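PDB 1O8X: tryparedoxin, which probably reduces disulfides in partner proteins, acting as a thioredoxin-like oxidoreductase in the trypanosomatid response to oxidative stress. Local coordinates for residues Pro9-Leu14 against Leu87-Ala92; Phe67-Glu72 against Ala92-Val97; Thr111-Asp116 against Val123-Arg128. The protein carries 1 engineered substitution. One frame throughout, in Å; residues are numbered along the deposited sequence.

Contact 1 (Pro9-Leu14 against Leu87-Ala92); sequences PGIEKL and LAVPFA
Leu87 begins the contact by meeting Leu14 where the short strand 87-88 of this thioredoxin fold runs antiparallel to strand 13-16. The two leucine side chains cross at about a right angle, and their CD1 methyls lie 3.9 Å apart. Both residues set CG beside the backbone N and anti to the carbonyl carbon (chi1 -47° in Leu87, -61° in Leu14), which brings the branched ends together. Val21 of strand 19-22 also touches Leu87, so the N-terminal hairpin reaches over this leucine from more than one strand.

At Ala88 it is the backbone that takes over the contact. Its methyl is directed away from Pro9-Leu14, onto Phe77 and Phe81 of helix 74-81, while Ala88 O lies 3.5 Å from Leu14 CB. A backbone hydrogen bond joins Ala88 to Arg15, one residue beyond the first segment. The site illustrates how a short strand can serve two layers, with the alanine side chain given to a helix and the main chain to the strands beside it, the second of which, 63-69, is bonded through Leu87.

Val89 and Leu14 have the nearest CA atoms of the two segments, 5.3 Å apart, and Leu14 CD2 is 4.0 Å from Val89 CA. The two methyls of Val89 then divide the apolar contacts between them. CG2 is 4.2 Å from Leu14 CD2, whereas CG1 is 4.2 Å from Ile11 CD1, the far end of a side chain that also rests on Gln93. Val66 of strand 63-69 touches both Leu14 and Val89.

Pro90 finishes the series in the loop after the strand. Its ring carbon CD is 4.4 Å from Leu14 CD2, and the neighbouring CG lies 3.9 Å from the main-chain oxygen Lys13 O.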
ATOM      1  N   PRO A   9      -6.742 -12.957  -0.236  1.00 33.95           N
ATOM      2  CA  PRO A   9      -7.744 -14.019  -0.092  1.00 34.24           C
ATOM      3  C   PRO A   9      -7.956 -14.385   1.370  1.00 34.46           C
ATOM      4  O   PRO A   9      -7.016 -14.780   2.063  1.00 34.23           O
ATOM      5  CB  PRO A   9      -7.148 -15.191  -0.886  1.00 34.47           C
ATOM      6  CG  PRO A   9      -5.689 -14.940  -0.935  1.00 34.45           C
ATOM      7  CD  PRO A   9      -5.512 -13.452  -0.883  1.00 34.12           C
ATOM      8  N   GLY A  10      -9.189 -14.204   1.826  1.00 34.77           N
ATOM      9  CA  GLY A  10      -9.583 -14.594   3.165  1.00 35.29           C
ATOM     10  C   GLY A  10      -9.018 -13.736   4.278  1.00 35.37           C
ATOM     11  O   GLY A  10      -8.976 -14.164   5.429  1.00 35.63           O
ATOM     12  N   ILE A  11      -8.573 -12.528   3.940  1.00 35.30           N
ATOM     13  CA  ILE A  11      -8.161 -11.575   4.960  1.00 34.97           C
ATOM     14  C   ILE A  11      -9.301 -10.587   5.180  1.00 34.24           C
ATOM     15  O   ILE A  11      -9.631  -9.798   4.294  1.00 35.06           O
ATOM     16  CB  ILE A  11      -6.836 -10.863   4.576  1.00 35.16           C
ATOM     17  CG1 ILE A  11      -5.675 -11.868   4.531  1.00 35.68           C
ATOM     18  CG2 ILE A  11      -6.530  -9.733   5.558  1.00 35.29           C
ATOM     19  CD1 ILE A  11      -4.417 -11.346   3.840  1.00 36.35           C
ATOM     20  N   GLU A  12      -9.907 -10.646   6.359  1.00 33.10           N
ATOM     21  CA  GLU A  12     -11.081  -9.837   6.663  1.00 31.71           C
ATOM     22  C   GLU A  12     -10.734  -8.524   7.352  1.00 29.96           C
ATOM     23  O   GLU A  12     -11.527  -7.590   7.342  1.00 28.82           O
ATOM     24  CB  GLU A  12     -12.044 -10.631   7.545  1.00 32.49           C
ATOM     25  CG  GLU A  12     -12.899 -11.642   6.797  1.00 34.54           C
ATOM     26  CD  GLU A  12     -14.187 -11.961   7.536  1.00 36.90           C
ATOM     27  OE1 GLU A  12     -14.136 -12.165   8.768  1.00 37.76           O
ATOM     28  OE2 GLU A  12     -15.258 -12.007   6.887  1.00 39.14           O
ATOM     29  N   LYS A  13      -9.556  -8.469   7.964  1.00 28.48           N
ATOM     30  CA  LYS A  13      -9.150  -7.301   8.741  1.00 27.20           C
ATOM     31  C   LYS A  13      -7.739  -6.864   8.398  1.00 25.36           C
ATOM     32  O   LYS A  13      -6.878  -7.692   8.116  1.00 25.59           O
ATOM     33  CB  LYS A  13      -9.241  -7.579  10.242  1.00 28.05           C
ATOM     34  CG  LYS A  13     -10.648  -7.873  10.742  1.00 30.35           C
ATOM     35  CD  LYS A  13     -10.859  -7.346  12.148  1.00 34.38           C
ATOM     36  CE  LYS A  13     -12.281  -7.601  12.611  1.00 36.17           C
ATOM     37  NZ  LYS A  13     -12.590  -9.064  12.727  1.00 37.75           N
ATOM     38  N   LEU A  14      -7.522  -5.556   8.441  1.00 22.90           N
ATOM     39  CA  LEU A  14      -6.197  -4.976   8.244  1.00 20.80           C
ATOM     40  C   LEU A  14      -5.846  -4.149   9.459  1.00 20.40           C
ATOM     41  O   LEU A  14      -6.740  -3.645  10.150  1.00 20.38           O
ATOM     42  CB  LEU A  14      -6.167  -4.081   7.001  1.00 20.12           C
ATOM     43  CG  LEU A  14      -6.485  -4.736   5.661  1.00 19.54           C
ATOM     44  CD1 LEU A  14      -6.647  -3.639   4.614  1.00 20.50           C
ATOM     45  CD2 LEU A  14      -5.376  -5.702   5.277  1.00 20.07           C
ATOM     46  N   LEU A  87      -2.924   1.740   6.473  1.00 13.37           N
ATOM     47  CA  LEU A  87      -3.236   0.376   6.913  1.00 13.99           C
ATOM     48  C   LEU A  87      -2.088  -0.578   6.631  1.00 13.66           C
ATOM     49  O   LEU A  87      -1.164  -0.228   5.902  1.00 13.39           O
ATOM     50  CB  LEU A  87      -4.500  -0.132   6.220  1.00 14.67           C
ATOM     51  CG  LEU A  87      -5.701   0.804   6.189  1.00 15.67           C
ATOM     52  CD1 LEU A  87      -6.880   0.133   5.497  1.00 16.63           C
ATOM     53  CD2 LEU A  87      -6.074   1.234   7.584  1.00 17.75           C
ATOM     54  N   ALA A  88      -2.169  -1.789   7.180  1.00 14.59           N
ATOM     55  CA  ALA A  88      -1.182  -2.824   6.896  1.00 15.31           C
ATOM     56  C   ALA A  88      -1.795  -4.202   6.873  1.00 16.47           C
ATOM     57  O   ALA A  88      -2.704  -4.503   7.652  1.00 17.06           O
ATOM     58  CB  ALA A  88      -0.055  -2.795   7.926  1.00 16.12           C
ATOM     59  N   VAL A  89      -1.282  -5.047   5.985  1.00 16.60           N
ATOM     60  CA  VAL A  89      -1.567  -6.485   6.079  1.00 17.75           C
ATOM     61  C   VAL A  89      -0.890  -6.960   7.358  1.00 19.28           C
ATOM     62  O   VAL A  89       0.275  -6.646   7.590  1.00 18.46           O
ATOM     63  CB  VAL A  89      -1.014  -7.273   4.864  1.00 17.68           C
ATOM     64  CG1 VAL A  89      -1.266  -8.776   5.037  1.00 18.24           C
ATOM     65  CG2 VAL A  89      -1.639  -6.770   3.563  1.00 17.88           C
ATOM     66  N   PRO A  90      -1.607  -7.692   8.215  1.00 20.66           N
ATOM     67  CA  PRO A  90      -0.994  -8.139   9.464  1.00 21.95           C
ATOM     68  C   PRO A  90       0.242  -8.994   9.204  1.00 22.41           C
ATOM     69  O   PRO A  90       0.272  -9.733   8.217  1.00 22.82           O
ATOM     70  CB  PRO A  90      -2.106  -8.960  10.132  1.00 22.19           C
ATOM     71  CG  PRO A  90      -3.379  -8.431   9.545  1.00 21.60           C
ATOM     72  CD  PRO A  90      -3.016  -8.115   8.112  1.00 21.10           C
ATOM     73  N   PHE A  91       1.256  -8.859  10.053  1.00 23.42           N
ATOM     74  CA  PHE A  91       2.497  -9.613   9.925  1.00 24.51           C
ATOM     75  C   PHE A  91       2.271 -11.132   9.817  1.00 25.43           C
ATOM     76  O   PHE A  91       3.005 -11.817   9.103  1.00 25.63           O
ATOM     77  CB  PHE A  91       3.444  -9.294  11.093  1.00 24.99           C
ATOM     78  CG  PHE A  91       4.796  -9.937  10.963  1.00 25.66           C
ATOM     79  CD1 PHE A  91       5.763  -9.386  10.128  1.00 26.26           C
ATOM     80  CD2 PHE A  91       5.096 -11.114  11.654  1.00 26.55           C
ATOM     81  CE1 PHE A  91       7.018  -9.984   9.991  1.00 25.83           C
ATOM     82  CE2 PHE A  91       6.346 -11.721  11.519  1.00 26.76           C
ATOM     83  CZ  PHE A  91       7.308 -11.158  10.696  1.00 26.61           C
ATOM     84  N   ALA A  92       1.250 -11.637  10.513  1.00 26.18           N
ATOM     85  CA  ALA A  92       0.875 -13.055  10.463  1.00 27.29           C
ATOM     86  C   ALA A  92       0.431 -13.520   9.076  1.00 27.82           C
ATOM     87  O   ALA A  92       0.497 -14.715   8.770  1.00 28.57           O
ATOM     88  CB  ALA A  92      -0.212 -13.353  11.494  1.00 27.45           C
TER

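Contact 2 (Phe67-Glu72 against Ala92-Val97); sequences FCTWDE and AQSEAV
Val97 lies against Cys68 and Thr69, seating the first turn of helix 94-103 on the end of strand 63-69 in an alpha/beta arrangement of the thioredoxin fold. The apolar part of the contact depends almost wholly on this one valine. With CG1 anti to the backbone N (chi1 172°), both of its methyls reach the strand. CG1 lies 3.8 Å from Cys68 CB, and CG2 is 4.1 Å from Cys68 CA. The same CG1 stands at the edge of the Trp70 indole, close to the ring plane and 4.4 Å from Trp70 CD1. The indole is held from elsewhere on the same helix, since Trp70 NE1 is hydrogen-bonded to Ser101 OG, which also bonds Val97 O.

A methyl also meets a polar atom here: Val97 CG1 is just 3.3 Å from Thr69 O, a close approach, so this methyl meets the strand's main chain as well as its side chains.

Polar contact is indirect and runs through water. One ordered molecule donates to Asp71 O at 2.7 Å and to Ser94 OG at 2.8 Å, linking the loop after the strand to the start of the helix. Ser94 OG is hydrogen-bonded in addition to Phe91 O, just ahead of the segment, and Ser38 OG bonds the carboxylate of Asp71 at OD1. Within Phe67-Glu72 the chain is bent by an ST turn, in which Asp71 N donates to Thr69 OG1 over 3.0 Å with an N-H...O angle of 147°.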
ATOM      1  N   PHE A  67       0.082  -1.134   3.616  1.00 11.91           N
ATOM      2  CA  PHE A  67       1.471  -1.566   3.703  1.00 12.29           C
ATOM      3  C   PHE A  67       1.580  -3.088   3.621  1.00 12.60           C
ATOM      4  O   PHE A  67       0.936  -3.810   4.400  1.00 14.15           O
ATOM      5  CB  PHE A  67       2.071  -1.033   5.012  1.00 13.03           C
ATOM      6  CG  PHE A  67       3.486  -1.499   5.297  1.00 13.18           C
ATOM      7  CD1 PHE A  67       4.462  -1.522   4.305  1.00 13.85           C
ATOM      8  CD2 PHE A  67       3.841  -1.870   6.592  1.00 15.71           C
ATOM      9  CE1 PHE A  67       5.759  -1.939   4.606  1.00 14.89           C
ATOM     10  CE2 PHE A  67       5.126  -2.292   6.882  1.00 16.36           C
ATOM     11  CZ  PHE A  67       6.085  -2.322   5.884  1.00 15.54           C
ATOM     12  N   CYS A  68       2.386  -3.538   2.657  1.00 12.96           N
ATOM     13  CA  CYS A  68       2.673  -4.943   2.399  1.00 13.46           C
ATOM     14  C   CYS A  68       4.154  -5.158   2.676  1.00 13.49           C
ATOM     15  O   CYS A  68       5.005  -4.811   1.863  1.00 13.07           O
ATOM     16  CB  CYS A  68       2.344  -5.268   0.946  1.00 14.18           C
ATOM     17  SG  CYS A  68       0.599  -5.099   0.551  1.00 14.89           S
ATOM     18  N   THR A  69       4.459  -5.713   3.838  1.00 14.69           N
ATOM     19  CA  THR A  69       5.819  -5.727   4.321  1.00 15.49           C
ATOM     20  C   THR A  69       6.768  -6.758   3.675  1.00 14.89           C
ATOM     21  O   THR A  69       6.364  -7.873   3.377  1.00 15.67           O
ATOM     22  CB  THR A  69       5.774  -5.888   5.851  1.00 17.30           C
ATOM     23  OG1 THR A  69       7.081  -5.672   6.377  1.00 20.01           O
ATOM     24  CG2 THR A  69       5.407  -7.320   6.268  1.00 19.23           C
ATOM     25  N   TRP A  70       8.017  -6.352   3.461  1.00 14.57           N
ATOM     26  CA  TRP A  70       9.101  -7.292   3.169  1.00 14.73           C
ATOM     27  C   TRP A  70      10.041  -7.470   4.385  1.00 15.46           C
ATOM     28  O   TRP A  70      11.094  -8.105   4.276  1.00 15.98           O
ATOM     29  CB  TRP A  70       9.893  -6.840   1.940  1.00 14.31           C
ATOM     30  CG  TRP A  70       9.229  -7.157   0.615  1.00 13.22           C
ATOM     31  CD1 TRP A  70       7.911  -7.493   0.384  1.00 14.01           C
ATOM     32  CD2 TRP A  70       9.859  -7.133  -0.661  1.00 12.44           C
ATOM     33  NE1 TRP A  70       7.708  -7.703  -0.962  1.00 13.90           N
ATOM     34  CE2 TRP A  70       8.889  -7.485  -1.625  1.00 12.55           C
ATOM     35  CE3 TRP A  70      11.162  -6.861  -1.093  1.00 12.70           C
ATOM     36  CZ2 TRP A  70       9.187  -7.571  -2.990  1.00 12.76           C
ATOM     37  CZ3 TRP A  70      11.453  -6.934  -2.435  1.00 13.21           C
ATOM     38  CH2 TRP A  70      10.471  -7.283  -3.375  1.00 13.55           C
ATOM     39  N   ASP A  71       9.655  -6.914   5.532  1.00 16.98           N
ATOM     40  CA  ASP A  71      10.320  -7.235   6.792  1.00 18.54           C
ATOM     41  C   ASP A  71      10.034  -8.669   7.199  1.00 19.52           C
ATOM     42  O   ASP A  71       8.889  -9.101   7.193  1.00 20.65           O
ATOM     43  CB  ASP A  71       9.863  -6.310   7.914  1.00 19.24           C
ATOM     44  CG  ASP A  71      10.508  -4.954   7.824  1.00 20.44           C
ATOM     45  OD1 ASP A  71      11.737  -4.843   8.034  1.00 23.81           O
ATOM     46  OD2 ASP A  71       9.858  -3.960   7.508  1.00 23.06           O
ATOM     47  N   GLU A  72      11.083  -9.380   7.611  1.00 20.58           N
ATOM     48  CA  GLU A  72      10.936 -10.763   8.069  1.00 21.77           C
ATOM     49  C   GLU A  72      10.883 -10.923   9.579  1.00 23.48           C
ATOM     50  O   GLU A  72      10.617 -12.016  10.072  1.00 25.04           O
ATOM     51  CB  GLU A  72      12.005 -11.635   7.418  1.00 21.54           C
ATOM     52  CG  GLU A  72      11.755 -11.662   5.928  1.00 19.29           C
ATOM     53  CD  GLU A  72      12.705 -12.530   5.154  1.00 18.02           C
ATOM     54  OE1 GLU A  72      13.097 -13.601   5.650  1.00 17.45           O
ATOM     55  OE2 GLU A  72      13.027 -12.144   4.024  1.00 17.45           O
ATOM     56  N   ALA A  92       1.250 -11.637  10.513  1.00 26.18           N
ATOM     57  CA  ALA A  92       0.875 -13.055  10.463  1.00 27.29           C
ATOM     58  C   ALA A  92       0.431 -13.520   9.076  1.00 27.82           C
ATOM     59  O   ALA A  92       0.497 -14.715   8.770  1.00 28.57           O
ATOM     60  CB  ALA A  92      -0.212 -13.353  11.494  1.00 27.45           C
ATOM     61  N   GLN A  93      -0.007 -12.575   8.239  1.00 27.86           N
ATOM     62  CA  GLN A  93      -0.469 -12.872   6.884  1.00 27.79           C
ATOM     63  C   GLN A  93       0.599 -12.524   5.842  1.00 27.24           C
ATOM     64  O   GLN A  93       0.275 -12.171   4.706  1.00 26.39           O
ATOM     65  CB  GLN A  93      -1.790 -12.148   6.596  1.00 28.20           C
ATOM     66  CG  GLN A  93      -3.053 -12.959   6.917  1.00 30.88           C
ATOM     67  CD  GLN A  93      -3.323 -13.106   8.408  1.00 33.35           C
ATOM     68  OE1 GLN A  93      -3.650 -14.200   8.878  1.00 35.47           O
ATOM     69  NE2 GLN A  93      -3.199 -12.011   9.151  1.00 35.31           N
ATOM     70  N   SER A  94       1.869 -12.642   6.231  1.00 26.88           N
ATOM     71  CA  SER A  94       3.000 -12.366   5.342  1.00 27.35           C
ATOM     72  C   SER A  94       3.035 -13.242   4.103  1.00 27.01           C
ATOM     73  O   SER A  94       3.483 -12.790   3.045  1.00 27.06           O
ATOM     74  CB  SER A  94       4.330 -12.493   6.083  1.00 27.37           C
ATOM     75  OG  SER A  94       4.548 -11.379   6.934  1.00 27.93           O
ATOM     76  N   GLU A  95       2.575 -14.488   4.225  1.00 26.89           N
ATOM     77  CA  GLU A  95       2.502 -15.387   3.075  1.00 27.17           C
ATOM     78  C   GLU A  95       1.646 -14.769   1.968  1.00 25.57           C
ATOM     79  O   GLU A  95       1.996 -14.863   0.785  1.00 25.42           O
ATOM     80  CB  GLU A  95       1.966 -16.757   3.492  1.00 28.01           C
ATOM     81  CG  GLU A  95       3.028 -17.668   4.096  1.00 32.78           C
ATOM     82  CD  GLU A  95       2.583 -18.361   5.379  1.00 37.67           C
ATOM     83  OE1 GLU A  95       1.382 -18.293   5.733  1.00 40.48           O
ATOM     84  OE2 GLU A  95       3.445 -18.974   6.054  1.00 40.47           O
ATOM     85  N   ALA A  96       0.556 -14.110   2.354  1.00 24.20           N
ATOM     86  CA  ALA A  96      -0.304 -13.419   1.395  1.00 22.94           C
ATOM     87  C   ALA A  96       0.474 -12.297   0.719  1.00 21.54           C
ATOM     88  O   ALA A  96       0.302 -12.064  -0.465  1.00 21.34           O
ATOM     89  CB  ALA A  96      -1.554 -12.874   2.056  1.00 23.44           C
ATOM     90  N   VAL A  97       1.330 -11.609   1.476  1.00 20.12           N
ATOM     91  CA  VAL A  97       2.138 -10.525   0.914  1.00 18.52           C
ATOM     92  C   VAL A  97       3.161 -11.049  -0.085  1.00 18.01           C
ATOM     93  O   VAL A  97       3.386 -10.438  -1.139  1.00 16.39           O
ATOM     94  CB  VAL A  97       2.843  -9.700   2.018  1.00 18.39           C
ATOM     95  CG1 VAL A  97       3.826  -8.712   1.390  1.00 17.68           C
ATOM     96  CG2 VAL A  97       1.813  -8.965   2.851  1.00 19.48           C
TER
HETATM   97  O   HOH W   1       7.295 -11.165   6.367  1.00 29.52           O

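Contact 3 (Thr111-Asp116 against Val123-Arg128); sequences TLIGVD and VTTRAR
Leu112 reaches from strand 111-116 to the start of helix 127-131, where its side chain lies against Ala127 and the backbone of Arg128. CB lies 3.7 Å from Arg128 N, next to the main chain. Further out, CG passes Ala127 CB at 4.0 Å. The branch CD2 goes on to 3.8 Å from the same atom, Ala127 CB, so one alanine methyl serves both CG and CD2. CG stands anti to the backbone N (chi1 -168°), which carries the chain over this alanine. The leucine also touches Phe46 and Leu50 of helix 41-57.

The two segments belong to a beta hairpin of strands 111-116 and 122-124, and its pairing is interrupted by a classic beta bulge. Val123 and Thr124 both face Gly114, whose carbonyl oxygen accepts two bonds. Val123 N reaches Gly114 O over 2.8 Å and Thr124 N reaches it over 3.1 Å, both from the same face of the carbonyl plane. In return Gly114 N donates to Thr124 O over 2.8 Å, here in the plane of that carbonyl and with an N-H...O angle of 155°.

Past the bulge, Val123-Arg128 leaves the strand pairing and enters helix 127-131 while still beside Leu112. A weak bond from Ala127 N to Leu112 O (3.4 Å) is joined there by a water, which accepts from Leu112 N and Arg128 N and donates to Thr125 O. At the other end of the hairpin Val123 CG2 comes within 3.8 Å of Asp116 N, while the carboxylate of Asp116 turns to Ser119 OG.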
ATOM      1  N   THR A 111       7.727  -0.074  -3.832  1.00 10.92           N
ATOM      2  CA  THR A 111       6.851  -0.181  -5.009  1.00 10.84           C
ATOM      3  C   THR A 111       5.447   0.150  -4.540  1.00 10.45           C
ATOM      4  O   THR A 111       5.078  -0.210  -3.428  1.00 11.07           O
ATOM      5  CB  THR A 111       6.933  -1.590  -5.605  1.00 11.60           C
ATOM      6  OG1 THR A 111       8.190  -1.733  -6.272  1.00 13.31           O
ATOM      7  CG2 THR A 111       5.908  -1.803  -6.705  1.00 12.50           C
ATOM      8  N   LEU A 112       4.677   0.819  -5.392  1.00 10.21           N
ATOM      9  CA  LEU A 112       3.323   1.216  -5.023  1.00 11.13           C
ATOM     10  C   LEU A 112       2.389   0.875  -6.176  1.00 12.24           C
ATOM     11  O   LEU A 112       2.561   1.431  -7.266  1.00 14.19           O
ATOM     12  CB  LEU A 112       3.346   2.719  -4.732  1.00 13.56           C
ATOM     13  CG  LEU A 112       2.182   3.431  -4.066  1.00 13.33           C
ATOM     14  CD1 LEU A 112       1.923   2.887  -2.709  1.00 12.47           C
ATOM     15  CD2 LEU A 112       2.491   4.905  -3.981  1.00 14.46           C
ATOM     16  N   ILE A 113       1.418  -0.005  -5.921  1.00 12.25           N
ATOM     17  CA  ILE A 113       0.499  -0.493  -6.945  1.00 12.78           C
ATOM     18  C   ILE A 113      -0.924  -0.182  -6.549  1.00 11.80           C
ATOM     19  O   ILE A 113      -1.371  -0.564  -5.468  1.00 12.55           O
ATOM     20  CB  ILE A 113       0.713  -1.995  -7.135  1.00 13.71           C
ATOM     21  CG1 ILE A 113       2.170  -2.165  -7.596  1.00 16.80           C
ATOM     22  CG2 ILE A 113      -0.328  -2.620  -8.096  1.00 14.75           C
ATOM     23  CD1 ILE A 113       2.550  -3.446  -8.145  1.00 19.01           C
ATOM     24  N   GLY A 114      -1.642   0.502  -7.428  1.00 11.38           N
ATOM     25  CA  GLY A 114      -3.010   0.891  -7.136  1.00 11.23           C
ATOM     26  C   GLY A 114      -4.009   0.037  -7.874  1.00 11.32           C
ATOM     27  O   GLY A 114      -3.871  -0.171  -9.081  1.00 11.85           O
ATOM     28  N   VAL A 115      -4.972  -0.486  -7.128  1.00 12.42           N
ATOM     29  CA  VAL A 115      -6.055  -1.290  -7.675  1.00 12.90           C
ATOM     30  C   VAL A 115      -7.403  -0.708  -7.263  1.00 13.04           C
ATOM     31  O   VAL A 115      -7.528  -0.097  -6.197  1.00 14.49           O
ATOM     32  CB  VAL A 115      -5.938  -2.791  -7.258  1.00 13.68           C
ATOM     33  CG1 VAL A 115      -4.546  -3.350  -7.576  1.00 14.16           C
ATOM     34  CG2 VAL A 115      -6.262  -2.998  -5.797  1.00 14.46           C
ATOM     35  N   ASP A 116      -8.414  -0.905  -8.090  1.00 12.92           N
ATOM     36  CA  ASP A 116      -9.759  -0.496  -7.721  1.00 13.69           C
ATOM     37  C   ASP A 116     -10.324  -1.535  -6.750  1.00 14.29           C
ATOM     38  O   ASP A 116     -10.372  -2.723  -7.079  1.00 15.31           O
ATOM     39  CB  ASP A 116     -10.601  -0.412  -8.986  1.00 14.19           C
ATOM     40  CG  ASP A 116     -12.013  -0.066  -8.707  1.00 15.25           C
ATOM     41  OD1 ASP A 116     -12.260   1.037  -8.184  1.00 16.67           O
ATOM     42  OD2 ASP A 116     -12.926  -0.865  -8.964  1.00 16.98           O
ATOM     43  N   VAL A 123      -5.036  -0.318 -11.637  1.00 12.85           N
ATOM     44  CA  VAL A 123      -5.101   1.045 -12.108  1.00 13.02           C
ATOM     45  C   VAL A 123      -3.687   1.542 -12.461  1.00 12.26           C
ATOM     46  O   VAL A 123      -3.468   2.056 -13.559  1.00 13.20           O
ATOM     47  CB  VAL A 123      -5.779   1.948 -11.058  1.00 13.18           C
ATOM     48  CG1 VAL A 123      -5.729   3.399 -11.487  1.00 14.44           C
ATOM     49  CG2 VAL A 123      -7.233   1.492 -10.840  1.00 14.50           C
ATOM     50  N   THR A 124      -2.726   1.386 -11.542  1.00 11.51           N
ATOM     51  CA  THR A 124      -1.357   1.835 -11.808  1.00 11.51           C
ATOM     52  C   THR A 124      -0.362   0.915 -11.135  1.00 11.32           C
ATOM     53  O   THR A 124      -0.591   0.444 -10.021  1.00 11.75           O
ATOM     54  CB  THR A 124      -1.160   3.306 -11.341  1.00 11.95           C
ATOM     55  OG1 THR A 124       0.184   3.730 -11.630  1.00 12.66           O
ATOM     56  CG2 THR A 124      -1.387   3.516  -9.825  1.00 12.56           C
ATOM     57  N   THR A 125       0.746   0.652 -11.821  1.00 11.52           N
ATOM     58  CA  THR A 125       1.815  -0.136 -11.209  1.00 12.25           C
ATOM     59  C   THR A 125       3.060   0.701 -10.960  1.00 12.44           C
ATOM     60  O   THR A 125       4.072   0.177 -10.496  1.00 12.95           O
ATOM     61  CB  THR A 125       2.201  -1.330 -12.115  1.00 12.88           C
ATOM     62  OG1 THR A 125       2.475  -0.840 -13.440  1.00 14.81           O
ATOM     63  CG2 THR A 125       1.037  -2.313 -12.239  1.00 14.01           C
ATOM     64  N   ARG A 126       2.986   1.990 -11.276  1.00 11.23           N
ATOM     65  CA  ARG A 126       4.178   2.844 -11.325  1.00 12.17           C
ATOM     66  C   ARG A 126       4.108   4.047 -10.397  1.00 11.10           C
ATOM     67  O   ARG A 126       4.901   4.988 -10.533  1.00 11.38           O
ATOM     68  CB  ARG A 126       4.409   3.320 -12.754  1.00 13.15           C
ATOM     69  CG  ARG A 126       4.634   2.216 -13.767  1.00 14.00           C
ATOM     70  CD  ARG A 126       3.792   2.390 -15.054  1.00 17.13           C
ATOM     71  NE  ARG A 126       3.795   3.783 -15.476  1.00 17.43           N
ATOM     72  CZ  ARG A 126       2.765   4.633 -15.452  1.00 16.53           C
ATOM     73  NH1 ARG A 126       2.990   5.888 -15.802  1.00 16.72           N
ATOM     74  NH2 ARG A 126       1.521   4.261 -15.104  1.00 16.00           N
ATOM     75  N   ALA A 127       3.187   4.010  -9.427  1.00 11.13           N
ATOM     76  CA  ALA A 127       2.945   5.163  -8.579  1.00 11.15           C
ATOM     77  C   ALA A 127       4.158   5.586  -7.736  1.00 11.24           C
ATOM     78  O   ALA A 127       4.301   6.771  -7.420  1.00 11.96           O
ATOM     79  CB  ALA A 127       1.735   4.929  -7.714  1.00 11.92           C
ATOM     80  N   ARG A 128       5.066   4.658  -7.400  1.00 10.86           N
ATOM     81  CA  ARG A 128       6.271   5.048  -6.667  1.00 11.40           C
ATOM     82  C   ARG A 128       7.128   5.999  -7.503  1.00 11.75           C
ATOM     83  O   ARG A 128       7.795   6.870  -6.950  1.00 13.65           O
ATOM     84  CB  ARG A 128       7.053   3.803  -6.255  1.00 12.11           C
ATOM     85  CG  ARG A 128       8.402   4.044  -5.597  1.00 11.74           C
ATOM     86  CD  ARG A 128       9.529   4.048  -6.626  1.00 11.74           C
ATOM     87  NE  ARG A 128      10.840   4.189  -6.034  1.00 12.95           N
ATOM     88  CZ  ARG A 128      11.320   5.322  -5.562  1.00 12.80           C
ATOM     89  NH1 ARG A 128      10.598   6.438  -5.603  1.00 13.76           N
ATOM     90  NH2 ARG A 128      12.538   5.343  -5.029  1.00 14.42           N
TER
HETATM   91  O   HOH W   2       5.312   1.683  -8.086  1.00 12.86           O

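In the fold
From the N terminus, contact 1 opens at Pro9-Leu14 and closes when the chain returns at Leu87-Ala92, after strands 19-22, 30-36 and 63-69 and helices 41-57 and 74-81. Contact 2 opens inside that loop, at Phe67-Glu72, and closes just beyond it at Ala92-Val97, so the two cross along the chain and share Ala92. They also touch through the adjoining strands, with probable hydrogen bonds Phe67 N to Leu87 O and Val89 N to Phe67 O. Contact 3 follows in series as a local closure of the hairpin 111-116/122-124 and the start of helix 127-131, its centre about 19 Å from that of contact 1. All three reach one mixed sheet, in which strand 30-36 separates 63-69 from 111-116.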